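Side-chain contacts in adenylosuccinate lyase (Francisella tularensis subsp. tularensis SCHU S4, PDB 4EEI), which probably catalyses two fumarate-releasing beta-eliminations of purine biosynthesis, cleaving adenylosuccinate to AMP and SAICAR to AICAR: residues B[158-161]-B[162-165]; B[325-328]-B[329-333]. All coordinates share one frame; numbering follows the deposited sequence.

Interaction 1 (B[158-161]-B[162-165])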
loop_
_atom_site.group_PDB
_atom_site.type_symbol
_atom_site.label_atom_id
_atom_site.label_comp_id
_atom_site.label_asym_id
_atom_site.label_seq_id
_atom_site.Cartn_x
_atom_site.Cartn_y
_atom_site.Cartn_z
ATOM N N TYR B 158 26.007 3.247 2.245
ATOM C CA TYR B 158 26.601 3.863 1.053
ATOM C C TYR B 158 26.301 3.082 -0.219
ATOM O O TYR B 158 25.789 3.645 -1.192
ATOM C CB TYR B 158 28.115 4.021 1.226
ATOM C CG TYR B 158 28.865 4.381 -0.042
ATOM C CD1 TYR B 158 28.896 5.687 -0.510
ATOM C CD2 TYR B 158 29.549 3.411 -0.761
ATOM C CE1 TYR B 158 29.585 6.018 -1.661
ATOM C CE2 TYR B 158 30.240 3.732 -1.915
ATOM C CZ TYR B 158 30.257 5.036 -2.354
ATOM O OH TYR B 158 30.944 5.353 -3.502
ATOM N N VAL B 159 26.617 1.788 -0.226
ATOM C CA VAL B 159 26.423 1.004 -1.438
ATOM C C VAL B 159 24.948 0.915 -1.826
ATOM O O VAL B 159 24.619 0.872 -3.011
ATOM C CB VAL B 159 27.064 -0.404 -1.366
ATOM C CG1 VAL B 159 28.579 -0.287 -1.254
ATOM C CG2 VAL B 159 26.493 -1.212 -0.195
ATOM N N GLU B 160 24.060 0.908 -0.838
ATOM C CA GLU B 160 22.629 0.841 -1.141
ATOM C C GLU B 160 22.153 2.139 -1.796
ATOM O O GLU B 160 21.445 2.112 -2.804
ATOM C CB GLU B 160 21.795 0.544 0.113
ATOM C CG GLU B 160 20.297 0.486 -0.181
ATOM C CD GLU B 160 19.439 0.172 1.043
ATOM O OE1 GLU B 160 19.978 0.165 2.181
ATOM O OE2 GLU B 160 18.217 -0.059 0.861
ATOM N N PHE B 161 22.541 3.274 -1.218
ATOM C CA PHE B 161 22.207 4.565 -1.809
ATOM C C PHE B 161 22.865 4.746 -3.182
ATOM O O PHE B 161 22.290 5.398 -4.054
ATOM C CB PHE B 161 22.574 5.724 -0.859
ATOM C CG PHE B 161 21.561 5.946 0.231
ATOM C CD1 PHE B 161 20.357 6.594 -0.053
ATOM C CD2 PHE B 161 21.793 5.500 1.528
ATOM C CE1 PHE B 161 19.398 6.807 0.945
ATOM C CE2 PHE B 161 20.843 5.713 2.544
ATOM C CZ PHE B 161 19.644 6.368 2.247
ATOM N N LYS B 162 24.049 4.162 -3.387
ATOM C CA LYS B 162 24.664 4.184 -4.728
ATOM C C LYS B 162 23.887 3.333 -5.742
ATOM O O LYS B 162 23.833 3.658 -6.939
ATOM C CB LYS B 162 26.140 3.748 -4.687
ATOM C CG LYS B 162 27.076 4.755 -4.014
ATOM C CD LYS B 162 27.439 5.910 -4.954
ATOM C CE LYS B 162 28.342 5.424 -6.075
ATOM N NZ LYS B 162 28.326 6.341 -7.256
ATOM N N ARG B 163 23.303 2.229 -5.288
ATOM C CA ARG B 163 22.455 1.445 -6.187
ATOM C C ARG B 163 21.273 2.309 -6.624
ATOM O O ARG B 163 20.875 2.282 -7.792
ATOM C CB ARG B 163 21.978 0.146 -5.518
ATOM C CG ARG B 163 23.069 -0.915 -5.376
ATOM C CD ARG B 163 22.500 -2.279 -4.936
ATOM N NE ARG B 163 22.018 -2.315 -3.546
ATOM C CZ ARG B 163 22.799 -2.549 -2.495
ATOM N NH1 ARG B 163 24.108 -2.717 -2.659
ATOM N NH2 ARG B 163 22.284 -2.607 -1.275
ATOM N N ARG B 164 20.727 3.089 -5.696
ATOM C CA ARG B 164 19.601 3.968 -6.025
ATOM C C ARG B 164 20.055 5.122 -6.914
ATOM O O ARG B 164 19.327 5.543 -7.819
ATOM C CB ARG B 164 18.944 4.507 -4.755
ATOM C CG ARG B 164 18.440 3.426 -3.799
ATOM C CD ARG B 164 17.168 2.717 -4.308
ATOM N NE ARG B 164 17.453 1.747 -5.370
ATOM C CZ ARG B 164 17.933 0.523 -5.159
ATOM N NH1 ARG B 164 18.180 -0.284 -6.183
ATOM N NH2 ARG B 164 18.164 0.105 -3.919
ATOM N N LEU B 165 21.263 5.624 -6.670
ATOM C CA LEU B 165 21.778 6.725 -7.481
ATOM C C LEU B 165 21.944 6.280 -8.929
ATOM O O LEU B 165 21.617 7.023 -9.858
ATOM C CB LEU B 165 23.095 7.279 -6.901
ATOM C CG LEU B 165 23.735 8.412 -7.708
ATOM C CD1 LEU B 165 22.843 9.655 -7.696
ATOM C CD2 LEU B 165 25.113 8.743 -7.157
HETATM O O HOH W 1 17.005 0.975 -1.256
#
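Consecutive turns of the long helix 151-173 meet here, and the first pair, Y158 and K162, makes a CH-pi interaction. CG of K162 sits 3.8 Å from the centroid of the Y158 ring and 18° off the ring normal, which places it over one face. Both side chains run the same way; K162 bends at its second and third torsions, which carries CD and CE along the ring toward the phenol end, with CE 3.7 Å from Y158 OH. The next pair, V159 and R163, also lies side by side, and CG2 of V159 is 3.7 Å from R163 NH1. A turn at chi3 (-70°) folds the R163 guanidinium back over the helix, where one of its faces covers V159 O and E160 CA.

The carboxylate of E160 does not touch the charged ends of R163 or R164: OE1 stands 5.0 Å from R163 NH2, and OE2 4.8 Å from R164 NH2. Instead, a water donates to E160 OE2 at 2.6 Å and accepts from R164 NH2 at 3.0 Å, bridging the two charges. The backbone beneath is regular, each N-H from K162 to L165 bonding to the carbonyl four residues earlier.

The charged ends have partners beyond the turn: E160 is salt-bridged to R235, R164 to D167, and both R163 and R164 to D217 of the second subunit. F161 packs on helices 94-131 and 217-244, Y158 touches helix 94-131, and V159 meets V209 of the second subunit, so this helix joins its own bundle to the neighbouring chain.

Interaction 2 (B[325-328]-B[329-333])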
loop_
_atom_site.group_PDB
_atom_site.type_symbol
_atom_site.label_atom_id
_atom_site.label_comp_id
_atom_site.label_asym_id
_atom_site.label_seq_id
_atom_site.Cartn_x
_atom_site.Cartn_y
_atom_site.Cartn_z
ATOM N N ARG B 325 18.779 15.936 2.319
ATOM C CA ARG B 325 19.629 16.986 2.889
ATOM C C ARG B 325 19.733 16.847 4.388
ATOM O O ARG B 325 20.812 17.020 4.970
ATOM C CB ARG B 325 19.095 18.379 2.532
ATOM C CG ARG B 325 19.094 18.668 1.040
ATOM C CD ARG B 325 18.756 20.116 0.736
ATOM N NE ARG B 325 18.754 20.350 -0.711
ATOM C CZ ARG B 325 18.385 21.490 -1.285
ATOM N NH1 ARG B 325 17.977 22.510 -0.544
ATOM N NH2 ARG B 325 18.416 21.601 -2.605
ATOM N N ARG B 326 18.612 16.553 5.036
ATOM C CA ARG B 326 18.638 16.463 6.502
ATOM C C ARG B 326 19.418 15.226 6.953
ATOM O O ARG B 326 20.192 15.285 7.919
ATOM C CB ARG B 326 17.223 16.444 7.087
ATOM C CG ARG B 326 17.208 16.272 8.600
ATOM C CD ARG B 326 15.852 16.584 9.224
ATOM N NE ARG B 326 15.951 16.585 10.686
ATOM C CZ ARG B 326 15.009 17.037 11.501
ATOM N NH1 ARG B 326 13.882 17.526 11.001
ATOM N NH2 ARG B 326 15.202 17.007 12.818
ATOM N N MET B 327 19.228 14.112 6.252
ATOM C CA MET B 327 19.997 12.907 6.566
ATOM C C MET B 327 21.493 13.125 6.360
ATOM O O MET B 327 22.302 12.673 7.161
ATOM C CB MET B 327 19.528 11.718 5.732
ATOM C CG MET B 327 20.343 10.444 6.030
ATOM S SD MET B 327 20.119 9.840 7.733
ATOM C CE MET B 327 18.707 8.762 7.478
ATOM N N LYS B 328 21.869 13.818 5.289
ATOM C CA LYS B 328 23.285 14.123 5.075
ATOM C C LYS B 328 23.863 14.955 6.213
ATOM O O LYS B 328 24.956 14.665 6.722
ATOM C CB LYS B 328 23.500 14.839 3.736
ATOM C CG LYS B 328 24.936 15.349 3.534
ATOM C CD LYS B 328 24.924 16.658 2.764
ATOM C CE LYS B 328 26.286 17.026 2.197
ATOM N NZ LYS B 328 27.349 17.270 3.223
ATOM N N ASN B 329 23.136 15.982 6.639
ATOM C CA ASN B 329 23.649 16.812 7.726
ATOM C C ASN B 329 23.718 16.021 9.031
ATOM O O ASN B 329 24.645 16.191 9.815
ATOM C CB ASN B 329 22.793 18.067 7.892
ATOM C CG ASN B 329 22.960 19.048 6.745
ATOM O OD1 ASN B 329 24.063 19.231 6.217
ATOM N ND2 ASN B 329 21.861 19.697 6.360
ATOM N N THR B 330 22.737 15.156 9.250
ATOM C CA THR B 330 22.714 14.298 10.434
ATOM C C THR B 330 23.899 13.321 10.440
ATOM O O THR B 330 24.530 13.107 11.472
ATOM C CB THR B 330 21.374 13.533 10.535
ATOM O OG1 THR B 330 20.315 14.468 10.799
ATOM C CG2 THR B 330 21.412 12.523 11.662
ATOM N N ILE B 331 24.205 12.737 9.287
ATOM C CA ILE B 331 25.388 11.879 9.187
ATOM C C ILE B 331 26.667 12.689 9.436
ATOM O O ILE B 331 27.520 12.281 10.239
ATOM C CB ILE B 331 25.467 11.183 7.816
ATOM C CG1 ILE B 331 24.292 10.218 7.628
ATOM C CG2 ILE B 331 26.807 10.454 7.664
ATOM C CD1 ILE B 331 24.268 9.071 8.624
ATOM N N ASP B 332 26.814 13.829 8.757
ATOM C CA ASP B 332 27.998 14.672 8.972
ATOM C C ASP B 332 28.211 15.017 10.436
ATOM O O ASP B 332 29.347 15.014 10.920
ATOM C CB ASP B 332 27.915 15.988 8.182
ATOM C CG ASP B 332 28.043 15.789 6.688
ATOM O OD1 ASP B 332 28.566 14.732 6.273
ATOM O OD2 ASP B 332 27.628 16.699 5.930
ATOM N N ASN B 333 27.124 15.326 11.140
ATOM C CA ASN B 333 27.239 15.851 12.497
ATOM C C ASN B 333 27.135 14.780 13.582
ATOM O O ASN B 333 27.288 15.077 14.761
ATOM C CB ASN B 333 26.202 16.962 12.729
ATOM C CG ASN B 333 26.462 18.187 11.870
ATOM O OD1 ASN B 333 27.606 18.562 11.639
ATOM N ND2 ASN B 333 25.396 18.809 11.382
#
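K328 and D332, one turn apart on helix 304-333, form a salt bridge, in which NZ of K328 donates to D332 OD2 at 2.8 Å, on the syn lone pair of that oxygen, the side of OD1. The lysine leaves the helix with CG anti to its backbone N (chi1 173°), and a final bend at chi4 (-63°) turns the ammonium group toward the carboxylate. The other oxygen, D332 OD1, is hydrogen-bonded to the hydroxyl of S123, which also has a weak bond with K328 NZ.

The apolar part is slight within the turn. M327 and I331 cross at an angle, with SD of M327 4.2 Å from I331 CG1, and both are buried against L236 of helix 217-244 and against helix 94-131.

Among the hydrogen bonds, the main-chain set is regular: N329 to R325, T330 to R326, I331 to M327 and D332 to K328, the last the straightest of the four with an N-H...O angle of 174°. T330 OG1 lies 3.0 Å from R326 O. The hydroxyl of S273 is hydrogen-bonded to both T330 OG1 and R326 NE and ties this side of the helix to helix 272-293, while R326 NH1 bonds to Y322 and R325 extends away to salt bridges with D116 and E9.

Chemically, then, the turn has an apolar side set into the bundle and charged groups with defined partners. D332 has a separate partner for each carboxylate oxygen, which should restrict its rotation, and the nearby ammonium group would be expected to stabilise its ionised form.

How the interactions relate
Following the chain from the N terminus, interaction 1 comes first, on helix 151-173, and interaction 2 follows much later, on helix 304-333. Each joins directly consecutive segments, so neither closes a loop beyond a helical turn; the two are in series and neither nest nor cross. Their centres are 16 Å apart and their nearest atoms about 6 Å, without touching. What links them is shared surroundings: residues of both pack on helices 94-131 and 217-244, with L124 touched by F161 and I331 alike. Interaction 1 additionally faces the second subunit, whereas no other protein chain of the assembly touches interaction 2.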